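Local coordinates for lipoate-protein ligase, putative (Streptococcus pneumoniae, PDB 1VQZ) that is a putative member of the lipoate-protein ligase family, pairing a larger catalytic domain with a smaller C-terminal domain, at residues D41-L46 with N152-H157; R80-G85 with G145-Y150; G269-F274 with A336-G341. All blocks are in the same frame, centred on the assembly; numbering follows the deposited sequence.

Interaction 1: D41-L46 with N152-H157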
loop_
_atom_site.group_PDB
_atom_site.type_symbol
_atom_site.label_atom_id
_atom_site.label_comp_id
_atom_site.label_asym_id
_atom_site.label_seq_id
_atom_site.Cartn_x
_atom_site.Cartn_y
_atom_site.Cartn_z
ATOM N N ASP A 41 -14.912 15.419 4.347
ATOM C CA ASP A 41 -13.957 15.134 5.421
ATOM C C ASP A 41 -13.679 13.658 5.712
ATOM O O ASP A 41 -12.629 13.322 6.261
ATOM C CB ASP A 41 -14.467 15.750 6.700
ATOM C CG ASP A 41 -14.470 17.273 6.658
ATOM O OD1 ASP A 41 -13.640 17.861 5.948
ATOM O OD2 ASP A 41 -15.299 17.865 7.366
ATOM N N GLN A 42 -14.643 12.795 5.412
ATOM C CA GLN A 42 -14.516 11.355 5.629
ATOM C C GLN A 42 -15.153 10.611 4.488
ATOM O O GLN A 42 -16.330 10.862 4.152
ATOM C CB GLN A 42 -15.270 10.896 6.892
ATOM C CG GLN A 42 -14.586 11.171 8.183
ATOM C CD GLN A 42 -14.830 12.564 8.673
ATOM O OE1 GLN A 42 -15.910 13.130 8.467
ATOM N NE2 GLN A 42 -13.818 13.148 9.315
ATOM N N ILE A 43 -14.412 9.654 3.958
ATOM C CA ILE A 43 -14.845 8.875 2.785
ATOM C C ILE A 43 -14.536 7.405 2.988
ATOM O O ILE A 43 -13.445 7.040 3.441
ATOM C CB ILE A 43 -14.209 9.362 1.420
ATOM C CG1 ILE A 43 -14.461 10.854 1.166
ATOM C CG2 ILE A 43 -14.766 8.523 0.266
ATOM C CD1 ILE A 43 -13.697 11.448 0.010
ATOM N N PHE A 44 -15.528 6.571 2.680
ATOM C CA PHE A 44 -15.453 5.125 2.815
ATOM C C PHE A 44 -15.843 4.465 1.481
ATOM O O PHE A 44 -16.839 4.849 0.830
ATOM C CB PHE A 44 -16.382 4.624 3.938
ATOM C CG PHE A 44 -16.426 3.098 4.073
ATOM C CD1 PHE A 44 -15.287 2.378 4.445
ATOM C CD2 PHE A 44 -17.605 2.370 3.803
ATOM C CE1 PHE A 44 -15.335 0.971 4.538
ATOM C CE2 PHE A 44 -17.638 0.961 3.904
ATOM C CZ PHE A 44 -16.512 0.280 4.277
ATOM N N LEU A 45 -15.056 3.485 1.074
ATOM C CA LEU A 45 -15.443 2.587 -0.021
ATOM C C LEU A 45 -14.862 1.193 0.080
ATOM O O LEU A 45 -13.776 0.995 0.638
ATOM C CB LEU A 45 -15.103 3.147 -1.409
ATOM C CG LEU A 45 -13.713 3.632 -1.769
ATOM C CD1 LEU A 45 -13.541 3.676 -3.272
ATOM C CD2 LEU A 45 -13.495 5.057 -1.176
ATOM N N LEU A 46 -15.634 0.254 -0.491
ATOM C CA LEU A 46 -15.250 -1.150 -0.683
ATOM C C LEU A 46 -15.246 -1.480 -2.182
ATOM O O LEU A 46 -16.122 -1.062 -2.894
ATOM C CB LEU A 46 -16.228 -2.063 0.031
ATOM C CG LEU A 46 -16.398 -1.832 1.537
ATOM C CD1 LEU A 46 -17.646 -2.529 2.129
ATOM C CD2 LEU A 46 -15.149 -2.244 2.228
ATOM N N ASN A 152 -0.713 16.145 3.026
ATOM C CA ASN A 152 -0.926 17.245 4.001
ATOM C C ASN A 152 -2.407 17.301 4.347
ATOM O O ASN A 152 -3.295 17.307 3.488
ATOM C CB ASN A 152 -0.368 18.623 3.568
ATOM N N GLY A 153 -2.636 17.211 5.641
ATOM C CA GLY A 153 -3.938 17.375 6.229
ATOM C C GLY A 153 -4.905 16.250 5.942
ATOM O O GLY A 153 -6.045 16.393 6.290
ATOM N N ARG A 154 -4.458 15.167 5.319
ATOM C CA ARG A 154 -5.345 14.071 4.926
ATOM C C ARG A 154 -4.708 12.672 4.997
ATOM O O ARG A 154 -3.571 12.394 4.503
ATOM C CB ARG A 154 -5.926 14.367 3.537
ATOM C CG ARG A 154 -6.986 13.452 3.103
ATOM C CD ARG A 154 -7.655 13.864 1.774
ATOM N NE ARG A 154 -8.814 14.613 2.076
ATOM C CZ ARG A 154 -10.070 14.394 1.704
ATOM N NH1 ARG A 154 -10.462 13.491 0.832
ATOM N NH2 ARG A 154 -10.961 15.213 2.222
ATOM N N ILE A 155 -5.463 11.767 5.612
ATOM C CA ILE A 155 -5.008 10.422 5.949
ATOM C C ILE A 155 -5.814 9.382 5.211
ATOM O O ILE A 155 -7.039 9.481 5.170
ATOM C CB ILE A 155 -5.214 10.181 7.445
ATOM C CG1 ILE A 155 -4.409 11.217 8.265
ATOM C CG2 ILE A 155 -4.847 8.717 7.828
ATOM C CD1 ILE A 155 -4.790 11.322 9.693
HETATM N N MSE A 156 -5.131 8.387 4.630
HETATM C CA MSE A 156 -5.811 7.223 4.081
HETATM C C MSE A 156 -5.292 5.955 4.720
HETATM O O MSE A 156 -4.098 5.712 4.762
HETATM C CB MSE A 156 -5.670 7.143 2.556
HETATM C CG MSE A 156 -6.373 5.945 1.962
HETATM SE SE MSE A 156 -6.275 5.845 -0.018
HETATM C CE MSE A 156 -4.248 5.690 -0.163
ATOM N N HIS A 157 -6.223 5.163 5.212
ATOM C CA HIS A 157 -5.975 3.778 5.598
ATOM C C HIS A 157 -6.641 2.892 4.540
ATOM O O HIS A 157 -7.829 3.024 4.295
ATOM C CB HIS A 157 -6.611 3.448 6.929
ATOM C CG HIS A 157 -5.948 4.110 8.091
ATOM N ND1 HIS A 157 -4.956 3.489 8.826
ATOM C CD2 HIS A 157 -6.085 5.350 8.611
ATOM C CE1 HIS A 157 -4.536 4.313 9.770
ATOM N NE2 HIS A 157 -5.209 5.445 9.663
#
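Ile43 and Arg154 make the one van der Waals contact below 4 Å here: CD1 of Ile43 sits 3.9 Å from NH1 of Arg154, at the edge of the guanidinium and close to its plane. The Ile43 side chain sets out toward strand 154-162. Arg154 gets there differently. Its CG runs anti to the backbone N (chi1 -171°), and a bend at chi3 (-95°) swings the flat end across to the other segment. A looser touch comes from Asp41, whose CA lies 4.4 Å from NH2 of Arg154.

Electrostatics add little directly. OD1 of Asp41 stays 5.3 Å from NH2 of Arg154, too far for a salt bridge, though the opposite charge probably helps a little. The firm polar partners of the guanidinium are carbonyls: NH2 bonds to Glu40 O and NH1 to Phe34 O, which satisfy buried N-H groups and would fix its rotation.

In the fold, strand 93-101 runs between these two strands in the large mixed sheet, which explains the 9.3 Å between the CA atoms of Ile43 and Met156. Arg154 lies against Ile99 of that middle strand, and through Phe34 and Glu40 it ties the sheet to the end of helix 23-36 and the turn that follows.

Interaction 2: R80-G85 with G145-Y150. With EDO (1,2-ethanediol), chain P.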
loop_
_atom_site.group_PDB
_atom_site.type_symbol
_atom_site.label_atom_id
_atom_site.label_comp_id
_atom_site.label_asym_id
_atom_site.label_seq_id
_atom_site.Cartn_x
_atom_site.Cartn_y
_atom_site.Cartn_z
ATOM N N ARG A 80 0.715 0.909 -6.417
ATOM C CA ARG A 80 -0.137 1.712 -5.551
ATOM C C ARG A 80 0.589 2.878 -4.891
ATOM O O ARG A 80 1.841 3.108 -5.060
ATOM C CB ARG A 80 -0.817 0.805 -4.484
ATOM C CG ARG A 80 0.136 0.164 -3.490
ATOM C CD ARG A 80 -0.587 -0.555 -2.313
ATOM N NE ARG A 80 0.492 -0.998 -1.433
ATOM C CZ ARG A 80 1.208 -2.123 -1.573
ATOM N NH1 ARG A 80 0.898 -2.999 -2.512
ATOM N NH2 ARG A 80 2.254 -2.348 -0.763
ATOM N N ILE A 81 -0.197 3.702 -4.194
ATOM C CA ILE A 81 0.380 4.932 -3.609
ATOM C C ILE A 81 0.756 4.821 -2.145
ATOM O O ILE A 81 1.122 5.814 -1.557
ATOM C CB ILE A 81 -0.489 6.192 -3.886
ATOM C CG1 ILE A 81 -1.801 6.161 -3.095
ATOM C CG2 ILE A 81 -0.747 6.310 -5.394
ATOM C CD1 ILE A 81 -2.665 7.392 -3.273
ATOM N N SER A 82 0.669 3.636 -1.548
ATOM C CA SER A 82 1.279 3.381 -0.243
ATOM C C SER A 82 2.516 2.455 -0.374
ATOM O O SER A 82 2.694 1.742 -1.367
ATOM C CB SER A 82 0.280 2.711 0.701
ATOM O OG SER A 82 -0.301 1.553 0.112
ATOM N N GLY A 83 3.313 2.438 0.679
ATOM C CA GLY A 83 4.528 1.672 0.741
ATOM C C GLY A 83 4.356 0.210 0.959
ATOM O O GLY A 83 3.257 -0.298 0.937
ATOM N N GLY A 84 5.466 -0.470 1.145
ATOM C CA GLY A 84 5.471 -1.936 1.357
ATOM C C GLY A 84 5.736 -2.773 0.124
ATOM O O GLY A 84 6.277 -2.277 -0.906
ATOM N N GLY A 85 5.328 -4.042 0.220
ATOM C CA GLY A 85 5.608 -5.036 -0.778
ATOM C C GLY A 85 4.468 -5.357 -1.725
ATOM O O GLY A 85 3.417 -4.691 -1.759
ATOM N N GLY A 145 -5.121 -6.884 6.134
ATOM C CA GLY A 145 -3.876 -6.143 6.244
ATOM C C GLY A 145 -4.027 -4.723 5.733
ATOM O O GLY A 145 -4.381 -4.515 4.556
ATOM N N ASN A 146 -3.739 -3.792 6.652
ATOM C CA ASN A 146 -3.890 -2.346 6.504
ATOM C C ASN A 146 -2.586 -1.620 6.170
ATOM O O ASN A 146 -1.515 -2.019 6.620
ATOM C CB ASN A 146 -4.364 -1.800 7.849
ATOM C CG ASN A 146 -4.791 -0.329 7.786
ATOM O OD1 ASN A 146 -5.634 0.028 6.979
ATOM N ND2 ASN A 146 -4.265 0.497 8.699
ATOM N N ALA A 147 -2.702 -0.542 5.412
ATOM C CA ALA A 147 -1.604 0.380 5.179
ATOM C C ALA A 147 -2.114 1.817 5.167
ATOM O O ALA A 147 -3.196 2.113 4.708
ATOM C CB ALA A 147 -0.905 0.047 3.875
ATOM N N GLN A 148 -1.277 2.714 5.645
ATOM C CA GLN A 148 -1.588 4.113 5.778
ATOM C C GLN A 148 -0.751 4.936 4.780
ATOM O O GLN A 148 0.440 4.646 4.528
ATOM C CB GLN A 148 -1.314 4.510 7.226
ATOM C CG GLN A 148 -1.722 5.930 7.580
ATOM C CD GLN A 148 -1.494 6.282 9.063
ATOM O OE1 GLN A 148 -1.557 5.415 9.954
ATOM N NE2 GLN A 148 -1.219 7.559 9.320
ATOM N N ALA A 149 -1.387 5.950 4.208
ATOM C CA ALA A 149 -0.717 6.991 3.426
ATOM C C ALA A 149 -1.139 8.353 3.964
ATOM O O ALA A 149 -2.238 8.517 4.436
ATOM C CB ALA A 149 -1.056 6.882 1.926
ATOM N N TYR A 150 -0.248 9.326 3.877
ATOM C CA TYR A 150 -0.506 10.642 4.430
ATOM C C TYR A 150 -0.045 11.669 3.457
ATOM O O TYR A 150 1.116 11.664 3.053
ATOM C CB TYR A 150 0.244 10.842 5.735
ATOM C CG TYR A 150 0.119 12.225 6.286
ATOM C CD1 TYR A 150 -1.008 12.599 6.979
ATOM C CD2 TYR A 150 1.118 13.180 6.081
ATOM C CE1 TYR A 150 -1.156 13.876 7.506
ATOM C CE2 TYR A 150 0.984 14.489 6.620
ATOM C CZ TYR A 150 -0.177 14.815 7.333
ATOM O OH TYR A 150 -0.367 16.061 7.885
HETATM C C1 EDO P . 0.537 0.291 7.579
HETATM O O1 EDO P . 0.619 1.568 8.241
HETATM C C2 EDO P . 1.599 -0.782 7.864
HETATM O O2 EDO P . 1.727 -1.582 6.654
HETATM O O HOH W 1 2.364 4.426 2.612
#
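With chi1 at 53°, Ser82 holds OG between its own backbone N and carbonyl carbon, and the hydroxyl thereby comes to 4.1 Å from CB of Ala147. Arg80 has a similar first torsion (65°) but then runs straight out to its guanidinium, which lies within the curve of the 80-85 loop.

Across the contact everything is light. CB of Ala149 faces Ile81 O, while Ser82 CB rests 4.3 Å from Gln148 O. No direct hydrogen bond joins the segments; a water bridges them, accepting from Gly83 N and donating to Gln148 O at 2.7 Å.

Inside the loop direct hydrogen bonds are more numerous. NH1 and NH2 of Arg80 both grip Gly85 O end-on; NH2 is the nearer at 2.8 Å and uses a carbonyl lone pair. NH2 also donates to Gly83 O at 2.8 Å, nearly straight at 166°, although it stands above that carbonyl's plane. Arg80 NE gives Ser82 OG a weak bond, and the hydroxyl is hydrogen-bonded to NE2 of His158 as well. A 1,2-ethanediol lies along strand 145-150, with a weak bond from its O2 to Asn146 O.

This is the glycine-rich loop recognisable in the lipoate-protein ligase family. Its chemistry implies a curve shaped by its own arginine, with three bonds tying down the two carbonyls, and joined to the sheet through methyl contacts, the bond of Ser82 OG to His158 and one water, so the loop rests on the strand only lightly.

Interaction 3: G269-F274 with A336-G341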
loop_
_atom_site.group_PDB
_atom_site.type_symbol
_atom_site.label_atom_id
_atom_site.label_comp_id
_atom_site.label_asym_id
_atom_site.label_seq_id
_atom_site.Cartn_x
_atom_site.Cartn_y
_atom_site.Cartn_z
ATOM N N GLY A 269 12.626 -4.496 5.746
ATOM C CA GLY A 269 12.567 -4.146 4.341
ATOM C C GLY A 269 13.899 -4.108 3.639
ATOM O O GLY A 269 14.939 -3.821 4.199
ATOM N N LYS A 270 13.802 -4.381 2.362
ATOM C CA LYS A 270 14.844 -4.173 1.404
ATOM C C LYS A 270 14.969 -2.685 1.027
ATOM O O LYS A 270 13.963 -2.012 0.745
ATOM C CB LYS A 270 14.410 -5.027 0.193
ATOM C CG LYS A 270 15.256 -5.054 -0.963
ATOM C CD LYS A 270 15.109 -6.395 -1.677
ATOM C CE LYS A 270 14.331 -6.294 -2.902
ATOM N NZ LYS A 270 14.670 -7.490 -3.774
ATOM N N VAL A 271 16.209 -2.183 1.002
ATOM C CA VAL A 271 16.519 -0.806 0.579
ATOM C C VAL A 271 17.591 -0.845 -0.524
ATOM O O VAL A 271 18.683 -1.373 -0.333
ATOM C CB VAL A 271 17.024 0.078 1.749
ATOM C CG1 VAL A 271 17.365 1.481 1.254
ATOM C CG2 VAL A 271 16.013 0.115 2.874
ATOM N N GLU A 272 17.237 -0.295 -1.682
ATOM C CA GLU A 272 18.088 -0.223 -2.864
ATOM C C GLU A 272 18.312 1.232 -3.234
ATOM O O GLU A 272 17.369 1.973 -3.461
ATOM C CB GLU A 272 17.448 -0.942 -4.028
ATOM C CG GLU A 272 18.403 -1.143 -5.241
ATOM C CD GLU A 272 17.759 -1.899 -6.401
ATOM O OE1 GLU A 272 16.519 -1.775 -6.597
ATOM O OE2 GLU A 272 18.522 -2.592 -7.140
ATOM N N VAL A 273 19.570 1.624 -3.299
ATOM C CA VAL A 273 19.937 3.013 -3.498
ATOM C C VAL A 273 20.707 3.212 -4.793
ATOM O O VAL A 273 21.757 2.624 -5.012
ATOM C CB VAL A 273 20.826 3.506 -2.358
ATOM C CG1 VAL A 273 21.221 4.987 -2.609
ATOM C CG2 VAL A 273 20.158 3.306 -1.025
ATOM N N PHE A 274 20.197 4.080 -5.644
ATOM C CA PHE A 274 20.921 4.463 -6.854
ATOM C C PHE A 274 21.393 5.934 -6.693
ATOM O O PHE A 274 20.586 6.853 -6.697
ATOM C CB PHE A 274 20.029 4.332 -8.101
ATOM C CG PHE A 274 19.548 2.930 -8.385
ATOM C CD1 PHE A 274 18.397 2.443 -7.796
ATOM C CD2 PHE A 274 20.212 2.124 -9.294
ATOM C CE1 PHE A 274 17.930 1.167 -8.099
ATOM C CE2 PHE A 274 19.761 0.834 -9.582
ATOM C CZ PHE A 274 18.601 0.368 -8.975
ATOM N N ALA A 336 21.808 5.075 6.415
ATOM C CA ALA A 336 23.128 5.600 6.034
ATOM C C ALA A 336 24.001 4.525 5.403
ATOM O O ALA A 336 24.706 4.767 4.404
ATOM C CB ALA A 336 23.847 6.188 7.217
ATOM N N GLU A 337 23.965 3.338 5.996
ATOM C CA GLU A 337 24.763 2.212 5.513
ATOM C C GLU A 337 24.312 1.788 4.099
ATOM O O GLU A 337 25.127 1.561 3.223
ATOM C CB GLU A 337 24.686 1.049 6.498
ATOM C CG GLU A 337 25.639 -0.073 6.190
ATOM C CD GLU A 337 25.587 -1.221 7.211
ATOM O OE1 GLU A 337 24.770 -1.166 8.176
ATOM O OE2 GLU A 337 26.375 -2.179 7.023
ATOM N N ALA A 338 23.011 1.749 3.879
ATOM C CA ALA A 338 22.449 1.522 2.529
ATOM C C ALA A 338 22.936 2.600 1.519
ATOM O O ALA A 338 23.327 2.296 0.389
ATOM C CB ALA A 338 20.941 1.482 2.599
ATOM N N VAL A 339 22.953 3.855 1.952
ATOM C CA VAL A 339 23.338 4.944 1.067
ATOM C C VAL A 339 24.820 4.894 0.727
ATOM O O VAL A 339 25.207 5.121 -0.418
ATOM C CB VAL A 339 22.929 6.341 1.684
ATOM C CG1 VAL A 339 23.476 7.513 0.839
ATOM C CG2 VAL A 339 21.406 6.466 1.750
ATOM N N VAL A 340 25.658 4.622 1.720
ATOM C CA VAL A 340 27.117 4.752 1.532
ATOM C C VAL A 340 27.931 3.765 2.371
ATOM O O VAL A 340 27.640 3.542 3.512
ATOM C CB VAL A 340 27.588 6.231 1.719
ATOM C CG1 VAL A 340 27.197 6.789 3.090
ATOM C CG2 VAL A 340 29.078 6.387 1.499
ATOM N N GLY A 341 28.974 3.203 1.780
ATOM C CA GLY A 341 29.867 2.271 2.488
ATOM C C GLY A 341 30.742 2.990 3.521
ATOM O O GLY A 341 31.409 2.384 4.391
ATOM O OXT GLY A 341 30.810 4.232 3.507
#
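Val340 N reaches back to Ala336 O at 2.9 Å, closing the last turn of helix 332-339, the turn that presents Ala338 to Val271 and Val273. Val340 itself is the first residue to leave helical geometry. Ala338 O is hydrogen-bonded by NE of Arg262, and CG2 of Val273 brushes the same oxygen at 3.6 Å.

The two valines stand on one face of strand 269-274 with the same first torsion: each has CG1 anti to its backbone N (chi1 179°) and CG2 anti to the carbonyl carbon. They nonetheless use different branches. Val271 meets CB of Ala338 with CG1 at 3.8 Å, whereas Val273 brings CG2 to that methyl at 4.1 Å, so the methyl seats against both valine branches from one side. Here the last helix of the chain packs against an antiparallel meander, strands 260-266, 269-278 and 281-289, in the C-terminal domain of the ligase family.

Val339 CB leaves the backbone away from the strand, yet its CG2 still lies 4.4 Å from CG2 of Val273. Arg262, on the adjoining strand, also bonds Glu337 O through NH2, gathering two carbonyls near the helix's C-terminal end. On the reverse face of strand 269-274, Glu272 forms a salt bridge with Arg261.

How the interactions relate
Interactions 1 and 2, centres 13 Å apart, share the large sheet: strands 154-162 and 141-151 are antiparallel neighbours in it, and a probable hydrogen bond of 2.8 Å joins Met156 O to Ala149 N. His157 ND1 and Asn146 ND2 make a second probable bond. Phe34 also connects them, since its carbonyl receives Arg154 and the side chains of Ile81 and Ala149 touch the same residue. Interaction 3 belongs to the other domain, 32 Å from interaction 1 between centres. It comes closer to interaction 2, with nearest atoms about 8 Å apart. Phe291 bridges that step, packing against Val271 and hydrogen-bonding through its backbone with Gly84. The 1,2-ethanediol, probably from the crystallisation liquor, touches interaction 2 alone.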